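PDB 2GK4: conserved hypothetical protein from Streptococcus pneumoniae, which is of unknown function but resembles the CoaB domain of DNA/pantothenate metabolism flavoproteins and so probably joins phosphopantothenate to cysteine in coenzyme A biosynthesis. Local coordinates for residues 30-44 / 216-228. Sequence-based numbering, arbitrary orientation. Where two conformers were deposited one is given.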
ATOM      1  N   HIS A  30      -7.565   7.539 -11.402  1.00 24.55           N
ATOM      2  CA  HIS A  30      -8.043   8.822 -11.948  1.00 24.28           C
ATOM      3  C   HIS A  30      -8.945   8.660 -13.174  1.00 23.25           C
ATOM      4  O   HIS A  30      -9.962   9.323 -13.302  1.00 21.45           O
ATOM      5  CB  HIS A  30      -6.878   9.760 -12.267  1.00 26.44           C
ATOM      6  CG  HIS A  30      -7.292  11.172 -12.559  1.00 30.69           C
ATOM      7  ND1 HIS A  30      -6.573  11.994 -13.401  1.00 34.35           N
ATOM      8  CD2 HIS A  30      -8.347  11.912 -12.125  1.00 34.54           C
ATOM      9  CE1 HIS A  30      -7.160  13.177 -13.471  1.00 36.07           C
ATOM     10  NE2 HIS A  30      -8.237  13.156 -12.707  1.00 34.54           N
ATOM     11  N   LEU A  31      -8.572   7.785 -14.089  1.00 22.41           N
ATOM     12  CA  LEU A  31      -9.380   7.619 -15.290  1.00 22.54           C
ATOM     13  C   LEU A  31     -10.755   7.030 -14.957  1.00 21.86           C
ATOM     14  O   LEU A  31     -11.776   7.527 -15.443  1.00 21.77           O
ATOM     15  CB  LEU A  31      -8.625   6.789 -16.290  1.00 23.07           C
ATOM     16  CG  LEU A  31      -9.311   6.557 -17.634  1.00 23.65           C
ATOM     17  CD1 LEU A  31      -9.695   7.855 -18.358  1.00 27.38           C
ATOM     18  CD2 LEU A  31      -8.347   5.731 -18.474  1.00 24.73           C
ATOM     19  N   GLY A  32     -10.781   6.040 -14.062  1.00 21.10           N
ATOM     20  CA  GLY A  32     -12.032   5.498 -13.539  1.00 20.97           C
ATOM     21  C   GLY A  32     -12.958   6.562 -12.966  1.00 21.29           C
ATOM     22  O   GLY A  32     -14.173   6.542 -13.202  1.00 20.33           O
ATOM     23  N   LYS A  33     -12.375   7.491 -12.209  1.00 19.94           N
ATOM     24  CA  LYS A  33     -13.129   8.597 -11.635  1.00 20.65           C
ATOM     25  C   LYS A  33     -13.768   9.449 -12.721  1.00 19.97           C
ATOM     26  O   LYS A  33     -14.952   9.759 -12.639  1.00 21.23           O
ATOM     27  CB  LYS A  33     -12.221   9.450 -10.730  1.00 19.61           C
ATOM     28  CG  LYS A  33     -12.891  10.739 -10.208  1.00 21.82           C
ATOM     29  CD  LYS A  33     -11.919  11.470  -9.305  1.00 27.31           C
ATOM     30  CE  LYS A  33     -12.559  12.669  -8.675  1.00 28.06           C
ATOM     31  NZ  LYS A  33     -12.624  13.791  -9.669  1.00 31.25           N
ATOM     32  N   ILE A  34     -13.005   9.799 -13.760  1.00 19.58           N
ATOM     33  CA  ILE A  34     -13.525  10.684 -14.824  1.00 19.99           C
ATOM     34  C   ILE A  34     -14.608   9.969 -15.625  1.00 19.34           C
ATOM     35  O   ILE A  34     -15.644  10.562 -15.961  1.00 19.90           O
ATOM     36  CB  ILE A  34     -12.399  11.182 -15.764  1.00 20.24           C
ATOM     37  CG1 ILE A  34     -11.389  12.057 -14.985  1.00 23.05           C
ATOM     38  CG2 ILE A  34     -12.986  12.016 -16.928  1.00 21.52           C
ATOM     39  CD1 ILE A  34     -10.147  12.430 -15.817  1.00 23.76           C
ATOM     40  N   ILE A  35     -14.402   8.684 -15.897  1.00 17.54           N
ATOM     41  CA  ILE A  35     -15.418   7.911 -16.609  1.00 17.92           C
ATOM     42  C   ILE A  35     -16.719   7.893 -15.817  1.00 17.93           C
ATOM     43  O   ILE A  35     -17.800   8.137 -16.367  1.00 17.25           O
ATOM     44  CB  ILE A  35     -14.898   6.493 -16.903  1.00 17.68           C
ATOM     45  CG1 ILE A  35     -13.788   6.618 -17.979  1.00 18.26           C
ATOM     46  CG2 ILE A  35     -16.051   5.576 -17.374  1.00 19.04           C
ATOM     47  CD1 ILE A  35     -12.927   5.309 -18.106  1.00 18.85           C
ATOM     48  N   THR A  36     -16.597   7.637 -14.521  1.00 17.84           N
ATOM     49  CA  THR A  36     -17.764   7.567 -13.646  1.00 19.27           C
ATOM     50  C   THR A  36     -18.489   8.911 -13.620  1.00 19.90           C
ATOM     51  O   THR A  36     -19.714   8.938 -13.782  1.00 18.75           O
ATOM     52  CB  THR A  36     -17.378   7.091 -12.227  1.00 18.93           C
ATOM     53  OG1 THR A  36     -16.789   5.775 -12.309  1.00 21.09           O
ATOM     54  CG2 THR A  36     -18.622   7.031 -11.298  1.00 20.41           C
ATOM     55  N   GLU A  37     -17.753  10.006 -13.391  1.00 19.48           N
ATOM     56  CA  GLU A  37     -18.351  11.367 -13.440  1.00 21.66           C
ATOM     57  C   GLU A  37     -19.083  11.627 -14.749  1.00 21.85           C
ATOM     58  O   GLU A  37     -20.184  12.167 -14.762  1.00 20.86           O
ATOM     59  CB  GLU A  37     -17.266  12.423 -13.282  1.00 21.33           C
ATOM     60  CG  GLU A  37     -16.648  12.410 -11.910  1.00 24.14           C
ATOM     61  CD  GLU A  37     -15.400  13.280 -11.815  1.00 29.66           C
ATOM     62  OE1 GLU A  37     -14.792  13.672 -12.857  1.00 30.12           O
ATOM     63  OE2 GLU A  37     -15.005  13.548 -10.673  1.00 32.80           O
ATOM     64  N   THR A  38     -18.455  11.225 -15.852  1.00 21.41           N
ATOM     65  CA  THR A  38     -19.041  11.420 -17.175  1.00 21.67           C
ATOM     66  C   THR A  38     -20.361  10.690 -17.295  1.00 20.39           C
ATOM     67  O   THR A  38     -21.360  11.275 -17.773  1.00 20.55           O
ATOM     68  CB  THR A  38     -18.063  11.025 -18.293  1.00 21.02           C
ATOM     69  OG1 THR A  38     -16.891  11.839 -18.162  1.00 22.93           O
ATOM     70  CG2 THR A  38     -18.674  11.265 -19.675  1.00 22.16           C
ATOM     71  N   LEU A  39     -20.393   9.437 -16.831  1.00 20.05           N
ATOM     72  CA  LEU A  39     -21.635   8.647 -16.916  1.00 20.10           C
ATOM     73  C   LEU A  39     -22.728   9.216 -16.012  1.00 19.49           C
ATOM     74  O   LEU A  39     -23.899   9.347 -16.419  1.00 19.92           O
ATOM     75  CB  LEU A  39     -21.349   7.174 -16.580  1.00 20.16           C
ATOM     76  CG  LEU A  39     -20.382   6.537 -17.584  1.00 20.34           C
ATOM     77  CD1 LEU A  39     -19.842   5.247 -17.003  1.00 21.63           C
ATOM     78  CD2 LEU A  39     -21.058   6.309 -18.936  1.00 25.13           C
ATOM     79  N   LEU A  40     -22.343   9.589 -14.802  1.00 19.54           N
ATOM     80  CA  LEU A  40     -23.329  10.123 -13.845  1.00 20.25           C
ATOM     81  C   LEU A  40     -23.965  11.395 -14.405  1.00 21.15           C
ATOM     82  O   LEU A  40     -25.215  11.584 -14.351  1.00 21.87           O
ATOM     83  CB  LEU A  40     -22.633  10.439 -12.512  1.00 19.77           C
ATOM     84  CG  LEU A  40     -22.252   9.169 -11.719  1.00 19.41           C
ATOM     85  CD1 LEU A  40     -21.350   9.515 -10.523  1.00 18.72           C
ATOM     86  CD2 LEU A  40     -23.507   8.341 -11.325  1.00 21.50           C
ATOM     87  N   SER A  41     -23.136  12.264 -14.968  0.50 21.47           N
ATOM     88  CA  SER A  41     -23.619  13.561 -15.467  0.50 22.36           C
ATOM     89  C   SER A  41     -24.454  13.428 -16.748  0.50 22.94           C
ATOM     90  O   SER A  41     -25.207  14.353 -17.123  0.50 23.13           O
ATOM     91  CB  SER A  41     -22.448  14.515 -15.652  0.50 22.53           C
ATOM     92  OG  SER A  41     -21.847  14.796 -14.396  0.50 22.86           O
ATOM     93  N   ALA A  42     -24.350  12.274 -17.402  1.00 23.26           N
ATOM     94  CA  ALA A  42     -25.242  11.937 -18.509  1.00 23.78           C
ATOM     95  C   ALA A  42     -26.482  11.132 -18.091  1.00 24.21           C
ATOM     96  O   ALA A  42     -27.269  10.733 -18.947  1.00 24.76           O
ATOM     97  CB  ALA A  42     -24.462  11.196 -19.621  1.00 24.82           C
ATOM     98  N   GLY A  43     -26.649  10.880 -16.792  1.00 22.59           N
ATOM     99  CA  GLY A  43     -27.888  10.332 -16.240  1.00 22.02           C
ATOM    100  C   GLY A  43     -27.900   8.825 -15.979  1.00 22.57           C
ATOM    101  O   GLY A  43     -28.956   8.262 -15.660  1.00 23.89           O
ATOM    102  N   TYR A  44     -26.750   8.159 -16.110  1.00 21.46           N
ATOM    103  CA  TYR A  44     -26.650   6.714 -15.820  1.00 21.96           C
ATOM    104  C   TYR A  44     -26.553   6.419 -14.337  1.00 21.83           C
ATOM    105  O   TYR A  44     -26.002   7.216 -13.572  1.00 22.17           O
ATOM    106  CB  TYR A  44     -25.407   6.103 -16.501  1.00 22.24           C
ATOM    107  CG  TYR A  44     -25.587   6.030 -17.990  1.00 24.78           C
ATOM    108  CD1 TYR A  44     -25.123   7.052 -18.802  1.00 25.39           C
ATOM    109  CD2 TYR A  44     -26.279   4.961 -18.579  1.00 26.21           C
ATOM    110  CE1 TYR A  44     -25.308   7.024 -20.178  1.00 28.37           C
ATOM    111  CE2 TYR A  44     -26.471   4.916 -19.958  1.00 25.50           C
ATOM    112  CZ  TYR A  44     -25.978   5.953 -20.748  1.00 26.87           C
ATOM    113  OH  TYR A  44     -26.170   5.949 -22.113  1.00 28.88           O
ATOM    114  N   LYS A 216      -7.765  11.990 -21.370  1.00 23.80           N
ATOM    115  CA  LYS A 216      -8.677  11.305 -20.475  1.00 24.74           C
ATOM    116  C   LYS A 216     -10.103  11.725 -20.718  1.00 24.50           C
ATOM    117  O   LYS A 216     -10.994  10.902 -20.683  1.00 25.00           O
ATOM    118  CB  LYS A 216      -8.311  11.614 -19.011  1.00 24.09           C
ATOM    119  CG  LYS A 216      -7.095  10.826 -18.519  1.00 26.18           C
ATOM    120  CD  LYS A 216      -6.666  11.238 -17.071  1.00 25.91           C
ATOM    121  CE  LYS A 216      -5.634  10.262 -16.518  1.00 28.39           C
ATOM    122  NZ  LYS A 216      -4.368  10.237 -17.375  1.00 25.25           N
ATOM    123  N   GLU A 217     -10.314  13.017 -20.952  1.00 26.25           N
ATOM    124  CA  GLU A 217     -11.662  13.516 -21.214  1.00 27.22           C
ATOM    125  C   GLU A 217     -12.197  12.887 -22.504  1.00 26.88           C
ATOM    126  O   GLU A 217     -13.361  12.475 -22.564  1.00 25.50           O
ATOM    127  CB  GLU A 217     -11.658  15.048 -21.285  1.00 28.68           C
ATOM    128  CG  GLU A 217     -11.312  15.728 -19.938  1.00 32.77           C
ATOM    129  CD  GLU A 217      -9.840  15.570 -19.501  1.00 37.44           C
ATOM    130  OE1 GLU A 217      -8.920  15.530 -20.359  1.00 35.35           O
ATOM    131  OE2 GLU A 217      -9.607  15.501 -18.276  1.00 41.87           O
ATOM    132  N   GLU A 218     -11.334  12.775 -23.516  1.00 25.97           N
ATOM    133  CA  GLU A 218     -11.734  12.159 -24.786  1.00 26.09           C
ATOM    134  C   GLU A 218     -12.048  10.685 -24.595  1.00 23.84           C
ATOM    135  O   GLU A 218     -12.973  10.166 -25.244  1.00 23.85           O
ATOM    136  CB  GLU A 218     -10.644  12.303 -25.848  1.00 25.94           C
ATOM    137  CG  GLU A 218     -10.781  13.539 -26.735  1.00 29.41           C
ATOM    138  CD  GLU A 218      -9.564  13.774 -27.644  1.00 29.88           C
ATOM    139  OE1 GLU A 218      -8.950  12.794 -28.140  1.00 30.32           O
ATOM    140  OE2 GLU A 218      -9.228  14.962 -27.870  1.00 35.37           O
ATOM    141  N   ILE A 219     -11.279  10.012 -23.725  1.00 22.80           N
ATOM    142  CA  ILE A 219     -11.567   8.602 -23.384  1.00 22.29           C
ATOM    143  C   ILE A 219     -12.984   8.493 -22.834  1.00 22.82           C
ATOM    144  O   ILE A 219     -13.805   7.691 -23.328  1.00 21.17           O
ATOM    145  CB  ILE A 219     -10.522   7.989 -22.389  1.00 21.99           C
ATOM    146  CG1 ILE A 219      -9.136   7.931 -23.043  1.00 21.66           C
ATOM    147  CG2 ILE A 219     -10.955   6.573 -21.914  1.00 22.05           C
ATOM    148  CD1 ILE A 219      -7.950   7.659 -22.038  1.00 22.14           C
ATOM    149  N   ALA A 220     -13.266   9.309 -21.810  1.00 22.61           N
ATOM    150  CA  ALA A 220     -14.604   9.315 -21.200  1.00 23.58           C
ATOM    151  C   ALA A 220     -15.742   9.628 -22.171  1.00 23.82           C
ATOM    152  O   ALA A 220     -16.775   8.933 -22.153  1.00 22.57           O
ATOM    153  CB  ALA A 220     -14.653  10.226 -19.936  1.00 23.03           C
ATOM    154  N   GLU A 221     -15.523  10.626 -23.023  0.50 24.05           N
ATOM    155  CA  GLU A 221     -16.528  11.093 -23.965  0.50 24.86           C
ATOM    156  C   GLU A 221     -16.873  10.019 -25.004  0.50 24.69           C
ATOM    157  O   GLU A 221     -18.041   9.770 -25.298  0.50 24.41           O
ATOM    158  CB  GLU A 221     -16.063  12.423 -24.603  0.50 25.27           C
ATOM    159  CG  GLU A 221     -15.948  13.563 -23.562  0.50 25.44           C
ATOM    160  CD  GLU A 221     -15.174  14.805 -24.026  0.50 26.60           C
ATOM    161  OE1 GLU A 221     -14.474  14.754 -25.058  0.50 29.58           O
ATOM    162  OE2 GLU A 221     -15.276  15.852 -23.340  0.50 28.07           O
ATOM    163  N   LEU A 222     -15.841   9.361 -25.526  1.00 24.08           N
ATOM    164  CA  LEU A 222     -15.996   8.275 -26.486  1.00 23.58           C
ATOM    165  C   LEU A 222     -16.676   7.057 -25.849  1.00 23.17           C
ATOM    166  O   LEU A 222     -17.580   6.449 -26.444  1.00 23.16           O
ATOM    167  CB  LEU A 222     -14.649   7.906 -27.130  1.00 23.41           C
ATOM    168  CG  LEU A 222     -14.736   6.848 -28.249  1.00 22.62           C
ATOM    169  CD1 LEU A 222     -15.731   7.245 -29.324  1.00 22.75           C
ATOM    170  CD2 LEU A 222     -13.359   6.584 -28.863  1.00 23.61           C
ATOM    171  N   LEU A 223     -16.272   6.688 -24.637  1.00 23.61           N
ATOM    172  CA  LEU A 223     -16.974   5.617 -23.946  1.00 23.84           C
ATOM    173  C   LEU A 223     -18.430   5.990 -23.788  1.00 24.27           C
ATOM    174  O   LEU A 223     -19.289   5.142 -23.979  1.00 24.80           O
ATOM    175  CB  LEU A 223     -16.387   5.343 -22.565  1.00 24.31           C
ATOM    176  CG  LEU A 223     -15.289   4.298 -22.514  1.00 26.10           C
ATOM    177  CD1 LEU A 223     -14.576   4.401 -21.143  1.00 27.25           C
ATOM    178  CD2 LEU A 223     -15.869   2.896 -22.729  1.00 24.62           C
ATOM    179  N   LEU A 224     -18.716   7.253 -23.451  1.00 24.51           N
ATOM    180  CA  LEU A 224     -20.126   7.669 -23.333  1.00 25.61           C
ATOM    181  C   LEU A 224     -20.881   7.425 -24.642  1.00 26.17           C
ATOM    182  O   LEU A 224     -21.984   6.854 -24.641  1.00 26.10           O
ATOM    183  CB  LEU A 224     -20.259   9.119 -22.827  1.00 25.45           C
ATOM    184  CG  LEU A 224     -21.706   9.680 -22.758  1.00 26.24           C
ATOM    185  CD1 LEU A 224     -22.563   8.895 -21.779  1.00 28.43           C
ATOM    186  CD2 LEU A 224     -21.691  11.177 -22.355  1.00 27.04           C
ATOM    187  N   GLU A 225     -20.270   7.830 -25.753  0.50 26.47           N
ATOM    188  CA  GLU A 225     -20.842   7.634 -27.079  0.50 27.38           C
ATOM    189  C   GLU A 225     -21.094   6.154 -27.387  0.50 27.59           C
ATOM    190  O   GLU A 225     -22.145   5.786 -27.916  0.50 27.99           O
ATOM    191  CB  GLU A 225     -19.914   8.264 -28.130  0.50 27.19           C
ATOM    192  CG  GLU A 225     -20.400   8.158 -29.567  0.50 28.34           C
ATOM    193  CD  GLU A 225     -19.306   8.505 -30.563  0.50 28.30           C
ATOM    194  OE1 GLU A 225     -18.843   9.659 -30.525  0.50 31.45           O
ATOM    195  OE2 GLU A 225     -18.920   7.632 -31.375  0.50 29.24           O
ATOM    196  N   LYS A 226     -20.126   5.303 -27.055  1.00 27.73           N
ATOM    197  CA  LYS A 226     -20.232   3.881 -27.342  1.00 28.12           C
ATOM    198  C   LYS A 226     -21.316   3.239 -26.499  1.00 27.88           C
ATOM    199  O   LYS A 226     -22.071   2.367 -26.975  1.00 29.05           O
ATOM    200  CB  LYS A 226     -18.877   3.205 -27.148  1.00 28.00           C
ATOM    201  CG  LYS A 226     -17.893   3.589 -28.258  1.00 29.68           C
ATOM    202  CD  LYS A 226     -16.580   2.867 -28.106  1.00 31.35           C
ATOM    203  CE  LYS A 226     -16.562   1.578 -28.912  1.00 34.50           C
ATOM    204  NZ  LYS A 226     -16.806   1.806 -30.378  1.00 35.21           N
ATOM    205  N   ILE A 227     -21.418   3.680 -25.248  1.00 27.22           N
ATOM    206  CA  ILE A 227     -22.456   3.160 -24.379  1.00 27.37           C
ATOM    207  C   ILE A 227     -23.838   3.650 -24.820  1.00 28.57           C
ATOM    208  O   ILE A 227     -24.799   2.871 -24.817  1.00 29.31           O
ATOM    209  CB  ILE A 227     -22.175   3.486 -22.886  1.00 26.57           C
ATOM    210  CG1 ILE A 227     -21.019   2.606 -22.404  1.00 23.84           C
ATOM    211  CG2 ILE A 227     -23.410   3.227 -22.026  1.00 26.32           C
ATOM    212  CD1 ILE A 227     -20.429   3.083 -21.117  1.00 25.54           C
ATOM    213  N   GLN A 228     -23.931   4.918 -25.199  1.00 29.75           N
ATOM    214  CA  GLN A 228     -25.215   5.472 -25.644  1.00 32.41           C
ATOM    215  C   GLN A 228     -25.701   4.697 -26.870  1.00 33.32           C
ATOM    216  O   GLN A 228     -26.908   4.553 -27.070  1.00 34.07           O
ATOM    217  CB  GLN A 228     -25.128   6.976 -25.929  1.00 32.07           C
ATOM    218  CG  GLN A 228     -24.998   7.855 -24.676  1.00 34.30           C
ATOM    219  CD  GLN A 228     -24.770   9.328 -24.986  1.00 34.87           C
ATOM    220  OE1 GLN A 228     -24.124   9.683 -25.977  1.00 37.60           O
ATOM    221  NE2 GLN A 228     -25.276  10.192 -24.116  1.00 38.79           N
TER
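Leu224 CG and Thr38 CG2 both stand trans to their backbone N (Leu224 chi1 176°), which brings the two side chains together, and Leu224 CD1 thereby comes 3.7 Å from both Ala42 CB and Tyr44 CE1. Thr38 OG1 lies beside its own N (chi1 -59°), where the hydroxyl donates to Ile34 O at 2.8 Å, from above the carbonyl plane and from the face opposite Thr38 N. With its proton spent inside its own helix, OG1 can rest against Ala220 CB at 3.3 Å, while CG2 faces Leu224.

Alanine suits position 220 because here the backbones come closest, Ile35 CA to Ala220 CA being 4.9 Å; its lone methyl fits among Ile34, Ile35 and Thr38. The helix axes approach to 8.9 Å and cross at -45°. On the side facing the sheet, branched side chains interlock: Ile35 CD1 lies 3.6 Å from Leu223 CD1, and Leu39 CD2 packs crosswise on Ile227 CD1. At the N-terminal end, the aliphatic part of Lys216 passes Leu31, Ile34 and the His30 ring, so a long chain gives apolar cover before bending at its tip.

Past the Schellman turn at Gly43, whose positive phi favours glycine, Tyr44 reaches the last turn of helix 216-228. Gln228 CG lies at the ring edge, 3.4 Å from Tyr44 OH, and that hydroxyl is hydrogen-bonded to His231.

The contact thus joins two helices on one side of the Rossmann-like sheet: Leu39, Tyr44 and Ile227 rest on Ile6 of the parallel strand 5-9, while Ile219 touches Ala202 and Val213, and Leu223 touches Phe204, in the antiparallel strands 202-205 and 210-213.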